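PDB 1JWI: bitiscetin from Bitis arietans, which binds von Willebrand factor and promotes its A1-domain interaction with platelet GPIbalpha, which leads to platelet aggregation. Local coordinates for residues A[72-77]-A[97-102]; A[63-68]-A[117-122]. All coordinates share one frame; numbering follows the deposited sequence.

Contact 1 (A[72-77]-A[97-102]); sequences DESKTQ and PTKCFG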
loop_
_atom_site.group_PDB
_atom_site.type_symbol
_atom_site.label_atom_id
_atom_site.label_comp_id
_atom_site.label_asym_id
_atom_site.label_seq_id
_atom_site.Cartn_x
_atom_site.Cartn_y
_atom_site.Cartn_z
ATOM N N ASP A 72 1.402 9.188 -1.613
ATOM C CA ASP A 72 2.665 8.468 -1.754
ATOM C C ASP A 72 3.196 8.882 -3.126
ATOM O O ASP A 72 2.646 8.491 -4.150
ATOM C CB ASP A 72 2.425 6.952 -1.708
ATOM C CG ASP A 72 3.679 6.141 -2.050
ATOM O OD1 ASP A 72 3.577 4.899 -2.135
ATOM O OD2 ASP A 72 4.760 6.738 -2.234
ATOM N N GLU A 73 4.260 9.674 -3.141
ATOM C CA GLU A 73 4.826 10.170 -4.391
ATOM C C GLU A 73 5.788 9.252 -5.148
ATOM O O GLU A 73 6.353 9.663 -6.164
ATOM C CB GLU A 73 5.518 11.512 -4.139
ATOM C CG GLU A 73 5.048 12.626 -5.050
ATOM C CD GLU A 73 3.584 12.951 -4.851
ATOM O OE1 GLU A 73 3.204 13.302 -3.712
ATOM O OE2 GLU A 73 2.814 12.856 -5.832
ATOM N N SER A 74 5.995 8.025 -4.681
ATOM C CA SER A 74 6.905 7.134 -5.400
ATOM C C SER A 74 6.372 6.887 -6.812
ATOM O O SER A 74 5.165 6.885 -7.034
ATOM C CB SER A 74 7.109 5.816 -4.633
ATOM O OG SER A 74 5.889 5.252 -4.198
ATOM N N LYS A 75 7.267 6.690 -7.775
ATOM C CA LYS A 75 6.829 6.488 -9.153
ATOM C C LYS A 75 6.385 5.059 -9.438
ATOM O O LYS A 75 5.697 4.810 -10.426
ATOM C CB LYS A 75 7.934 6.899 -10.134
ATOM C CG LYS A 75 9.206 6.074 -10.032
ATOM C CD LYS A 75 10.221 6.458 -11.115
ATOM C CE LYS A 75 9.810 5.962 -12.505
ATOM N NZ LYS A 75 8.513 6.527 -12.992
ATOM N N THR A 76 6.778 4.127 -8.572
ATOM C CA THR A 76 6.400 2.722 -8.726
ATOM C C THR A 76 4.947 2.502 -8.277
ATOM O O THR A 76 4.342 3.388 -7.672
ATOM C CB THR A 76 7.346 1.808 -7.906
ATOM O OG1 THR A 76 7.648 2.426 -6.651
ATOM C CG2 THR A 76 8.641 1.567 -8.663
ATOM N N GLN A 77 4.387 1.336 -8.586
ATOM C CA GLN A 77 3.010 1.026 -8.200
ATOM C C GLN A 77 2.879 0.937 -6.682
ATOM O O GLN A 77 1.886 1.379 -6.111
ATOM C CB GLN A 77 2.560 -0.282 -8.860
ATOM C CG GLN A 77 2.293 -0.137 -10.356
ATOM C CD GLN A 77 2.041 -1.466 -11.054
ATOM O OE1 GLN A 77 1.520 -2.408 -10.460
ATOM N NE2 GLN A 77 2.399 -1.537 -12.333
ATOM N N PRO A 97 -3.219 -0.276 -7.004
ATOM C CA PRO A 97 -2.335 0.574 -6.203
ATOM C C PRO A 97 -3.137 1.519 -5.317
ATOM O O PRO A 97 -4.165 2.053 -5.738
ATOM C CB PRO A 97 -1.530 1.327 -7.259
ATOM C CG PRO A 97 -1.462 0.330 -8.396
ATOM C CD PRO A 97 -2.884 -0.179 -8.436
ATOM N N THR A 98 -2.662 1.720 -4.093
ATOM C CA THR A 98 -3.330 2.602 -3.140
ATOM C C THR A 98 -2.292 3.641 -2.708
ATOM O O THR A 98 -1.530 3.410 -1.767
ATOM C CB THR A 98 -3.822 1.795 -1.910
ATOM O OG1 THR A 98 -2.763 0.936 -1.447
ATOM C CG2 THR A 98 -5.039 0.948 -2.278
ATOM N N LYS A 99 -2.262 4.781 -3.395
ATOM C CA LYS A 99 -1.259 5.801 -3.096
ATOM C C LYS A 99 -1.770 7.105 -2.499
ATOM O O LYS A 99 -0.977 7.984 -2.163
ATOM C CB LYS A 99 -0.445 6.082 -4.369
ATOM C CG LYS A 99 0.123 4.794 -4.967
ATOM C CD LYS A 99 0.815 5.000 -6.292
ATOM C CE LYS A 99 2.220 5.530 -6.113
ATOM N NZ LYS A 99 2.887 5.630 -7.436
ATOM N N CYS A 100 -3.086 7.221 -2.361
ATOM C CA CYS A 100 -3.708 8.412 -1.790
ATOM C C CYS A 100 -4.287 8.068 -0.414
ATOM O O CYS A 100 -4.754 6.947 -0.193
ATOM C CB CYS A 100 -4.815 8.935 -2.717
ATOM S SG CYS A 100 -4.157 9.709 -4.232
ATOM N N PHE A 101 -4.273 9.035 0.499
ATOM C CA PHE A 101 -4.775 8.809 1.851
ATOM C C PHE A 101 -6.031 9.573 2.235
ATOM O O PHE A 101 -6.282 10.681 1.759
ATOM C CB PHE A 101 -3.679 9.102 2.878
ATOM C CG PHE A 101 -2.535 8.126 2.829
ATOM C CD1 PHE A 101 -1.568 8.219 1.826
ATOM C CD2 PHE A 101 -2.434 7.094 3.768
ATOM C CE1 PHE A 101 -0.515 7.295 1.758
ATOM C CE2 PHE A 101 -1.391 6.165 3.709
ATOM C CZ PHE A 101 -0.432 6.264 2.706
ATOM N N GLY A 102 -6.813 8.959 3.121
ATOM C CA GLY A 102 -8.037 9.572 3.582
ATOM C C GLY A 102 -8.346 9.159 5.007
ATOM O O GLY A 102 -7.702 8.259 5.560
HETATM O O HOH W 1 1.625 3.245 -1.821
HETATM O O HOH W 2 0.244 0.971 -3.878
#
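Lys99 reaches into the turn 72-77, at the base of the long loop of a C-type lectin fold. In snaclecs this loop is the element exchanged between the two subunits. The lysine carries the contact. Its chain starts with CG anti to the carbonyl carbon (chi1 -53°) and runs past Gln77 O. A bend at chi3 (80°) then turns the amine into the curve of the turn. There NZ donates to two backbone oxygens, Ser74 O at 2.6 Å and Thr76 O at 2.7 Å. It lies tilted from both carbonyl planes. Two carbonyls of one curve, two residues apart, thus grip the amine.

Asp72 shapes the turn from its start. Its OD2 accepts from Ser74 N at 3.0 Å, an Asx turn, and from Ser74 OG at 2.7 Å. Both donors come from the same face of the carboxylate plane. The other oxygen, OD1, takes a water that also donates to Thr98 O. Asp72 OD1 is 5.4 Å from Lys99 NZ, so the charges do not touch, though they probably attract.

Farther along, Pro97 CB packs on Gln77 O at 3.6 Å. A second water links this oxygen to Thr98 N. Gln77 OE1 accepts from Val94 N. Asp72 also pairs, as part of an antiparallel sheet, with a strand of the partner chain, and Phe101 meets an aromatic ring of that chain edge-to-face. Within this chain, Asp72 N donates to Lys99 O at 2.7 Å.

Contact 2 (A[63-68]-A[117-122]); sequences VYDAWI and CGEKNP
The Trp67 indole has Asn121 over one face and a backbone oxygen at its edge. Asn121 ND2 lies 3.5 Å from CZ2 of Trp67, above the plane and offset toward the rim. Asn121 CB sits over the five-membered ring on the same side, a CH-pi contact of 4.0 Å to the ring centroid. Asn121 CG stands anti to its own carbonyl carbon (chi1 -66°), which carries the amide from CB along the indole face. The amide and ring planes are 65° apart, so the amide is not stacked flat. Glu119 O comes to the edge in the ring plane, 3.2 Å from Trp67 CZ2. The indole N-H is used by Gly23 O, and Trp25 meets the ring edge-to-face.

The Asn121 amide is held at both ends. ND2 donates to the anti lone pair of Glu119 OE1 at 2.7 Å, in the amide plane. OD1 takes a water that also accepts from Asp65 N. This water lies in the plane of the Tyr64 ring, at its edge. The pairing with Glu119 fixes which end of the amide is nitrogen.

Pro122 packs against Tyr64. Its CD lies 3.5 Å from Tyr64 CB, the two side chains crossing at about a right angle. Asp65 O is buried against Asn121 CB and the proline ring and has no hydrogen-bond partner. The Asp65 and Glu119 carboxylates come within 4.2 Å (OD1 to OE1), an unfavourable pair if both are charged. Asp65 OD2 is bonded to Val105 N.

A backbone hydrogen bond runs from Trp67 N to Pro122 O, at 3.0 Å. It joins strand 66-72 to strand 121-126. Trp67 and Ile68 open the WIGL motif, a core element of the C-type lectin fold.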
loop_
_atom_site.group_PDB
_atom_site.type_symbol
_atom_site.label_atom_id
_atom_site.label_comp_id
_atom_site.label_asym_id
_atom_site.label_seq_id
_atom_site.Cartn_x
_atom_site.Cartn_y
_atom_site.Cartn_z
ATOM N N VAL A 63 -20.319 6.164 5.904
ATOM C CA VAL A 63 -20.283 5.224 4.787
ATOM C C VAL A 63 -19.129 5.471 3.821
ATOM O O VAL A 63 -18.779 4.603 3.031
ATOM C CB VAL A 63 -21.587 5.273 3.980
ATOM C CG1 VAL A 63 -22.748 4.849 4.854
ATOM C CG2 VAL A 63 -21.808 6.677 3.441
ATOM N N TYR A 64 -18.543 6.658 3.878
ATOM C CA TYR A 64 -17.438 6.987 2.984
ATOM C C TYR A 64 -16.201 7.397 3.756
ATOM O O TYR A 64 -16.295 7.860 4.890
ATOM C CB TYR A 64 -17.798 8.167 2.077
ATOM C CG TYR A 64 -18.932 7.954 1.107
ATOM C CD1 TYR A 64 -18.808 7.079 0.033
ATOM C CD2 TYR A 64 -20.117 8.683 1.232
ATOM C CE1 TYR A 64 -19.839 6.933 -0.900
ATOM C CE2 TYR A 64 -21.149 8.544 0.310
ATOM C CZ TYR A 64 -21.003 7.671 -0.754
ATOM O OH TYR A 64 -22.021 7.536 -1.671
ATOM N N ASP A 65 -15.041 7.214 3.134
ATOM C CA ASP A 65 -13.799 7.669 3.731
ATOM C C ASP A 65 -13.761 9.122 3.245
ATOM O O ASP A 65 -14.555 9.510 2.383
ATOM C CB ASP A 65 -12.594 6.902 3.173
ATOM C CG ASP A 65 -12.637 5.412 3.504
ATOM O OD1 ASP A 65 -13.008 4.614 2.621
ATOM O OD2 ASP A 65 -12.309 5.041 4.643
ATOM N N ALA A 66 -12.859 9.929 3.787
ATOM C CA ALA A 66 -12.765 11.320 3.354
ATOM C C ALA A 66 -11.323 11.673 2.999
ATOM O O ALA A 66 -10.412 11.465 3.799
ATOM C CB ALA A 66 -13.284 12.244 4.448
ATOM N N TRP A 67 -11.119 12.183 1.788
ATOM C CA TRP A 67 -9.791 12.569 1.311
ATOM C C TRP A 67 -9.107 13.667 2.115
ATOM O O TRP A 67 -9.742 14.658 2.499
ATOM C CB TRP A 67 -9.862 13.086 -0.138
ATOM C CG TRP A 67 -10.188 12.070 -1.186
ATOM C CD1 TRP A 67 -11.122 12.189 -2.178
ATOM C CD2 TRP A 67 -9.536 10.813 -1.399
ATOM N NE1 TRP A 67 -11.088 11.086 -2.996
ATOM C CE2 TRP A 67 -10.123 10.226 -2.541
ATOM C CE3 TRP A 67 -8.509 10.129 -0.737
ATOM C CZ2 TRP A 67 -9.719 8.981 -3.037
ATOM C CZ3 TRP A 67 -8.106 8.888 -1.232
ATOM C CH2 TRP A 67 -8.710 8.331 -2.369
ATOM N N ILE A 68 -7.812 13.482 2.364
ATOM C CA ILE A 68 -6.989 14.500 3.010
ATOM C C ILE A 68 -5.817 14.681 2.034
ATOM O O ILE A 68 -5.670 13.887 1.099
ATOM C CB ILE A 68 -6.470 14.108 4.426
ATOM C CG1 ILE A 68 -5.775 12.751 4.409
ATOM C CG2 ILE A 68 -7.626 14.148 5.423
ATOM C CD1 ILE A 68 -5.145 12.413 5.766
ATOM N N CYS A 117 -6.467 6.170 -5.557
ATOM C CA CYS A 117 -6.619 7.587 -5.859
ATOM C C CYS A 117 -7.810 7.887 -6.769
ATOM O O CYS A 117 -8.324 9.004 -6.771
ATOM C CB CYS A 117 -5.354 8.120 -6.517
ATOM S SG CYS A 117 -3.859 8.140 -5.478
ATOM N N GLY A 118 -8.245 6.892 -7.537
ATOM C CA GLY A 118 -9.363 7.091 -8.445
ATOM C C GLY A 118 -10.742 6.877 -7.842
ATOM O O GLY A 118 -11.755 7.009 -8.535
ATOM N N GLU A 119 -10.783 6.547 -6.555
ATOM C CA GLU A 119 -12.040 6.320 -5.843
ATOM C C GLU A 119 -12.722 7.661 -5.561
ATOM O O GLU A 119 -12.050 8.651 -5.276
ATOM C CB GLU A 119 -11.744 5.604 -4.522
ATOM C CG GLU A 119 -12.950 5.048 -3.789
ATOM C CD GLU A 119 -12.570 4.397 -2.466
ATOM O OE1 GLU A 119 -12.362 5.127 -1.472
ATOM O OE2 GLU A 119 -12.470 3.151 -2.421
ATOM N N LYS A 120 -14.049 7.699 -5.632
ATOM C CA LYS A 120 -14.772 8.944 -5.371
ATOM C C LYS A 120 -15.235 9.038 -3.915
ATOM O O LYS A 120 -16.047 8.235 -3.453
ATOM C CB LYS A 120 -15.972 9.074 -6.315
ATOM C CG LYS A 120 -15.578 9.241 -7.778
ATOM C CD LYS A 120 -16.787 9.438 -8.679
ATOM C CE LYS A 120 -16.384 9.376 -10.145
ATOM N NZ LYS A 120 -15.299 10.344 -10.480
ATOM N N ASN A 121 -14.711 10.028 -3.199
ATOM C CA ASN A 121 -15.052 10.222 -1.794
ATOM C C ASN A 121 -15.238 11.689 -1.468
ATOM O O ASN A 121 -14.800 12.562 -2.217
ATOM C CB ASN A 121 -13.925 9.716 -0.887
ATOM C CG ASN A 121 -13.730 8.224 -0.959
ATOM O OD1 ASN A 121 -14.666 7.456 -0.746
ATOM N ND2 ASN A 121 -12.500 7.799 -1.244
ATOM N N PRO A 122 -15.911 11.981 -0.346
ATOM C CA PRO A 122 -16.073 13.391 -0.003
ATOM C C PRO A 122 -14.666 13.829 0.409
ATOM O O PRO A 122 -13.762 12.989 0.534
ATOM C CB PRO A 122 -17.063 13.355 1.166
ATOM C CG PRO A 122 -16.832 12.020 1.783
ATOM C CD PRO A 122 -16.673 11.123 0.575
HETATM O O HOH W 3 -15.461 5.574 0.663
#

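Overall arrangement
From the N terminus, the chain forms strands 9-11 and 14-20 and two helices before reaching 63-68, the first half of contact 2. Strand 66-72 then leads directly into 72-77. After a loop without helix or strand, the chain returns at 97-102 and closes contact 1. It continues through strand 112-115 to 117-122, which closes contact 2. Contact 1 is therefore the inner closure and contact 2 the outer one. The two meet through the Cys100-Cys117 disulfide and through the pairing of Phe101 with Ile68. Contact 1 ties off the long loop beside the partner chain, and contact 2 joins the two sheets.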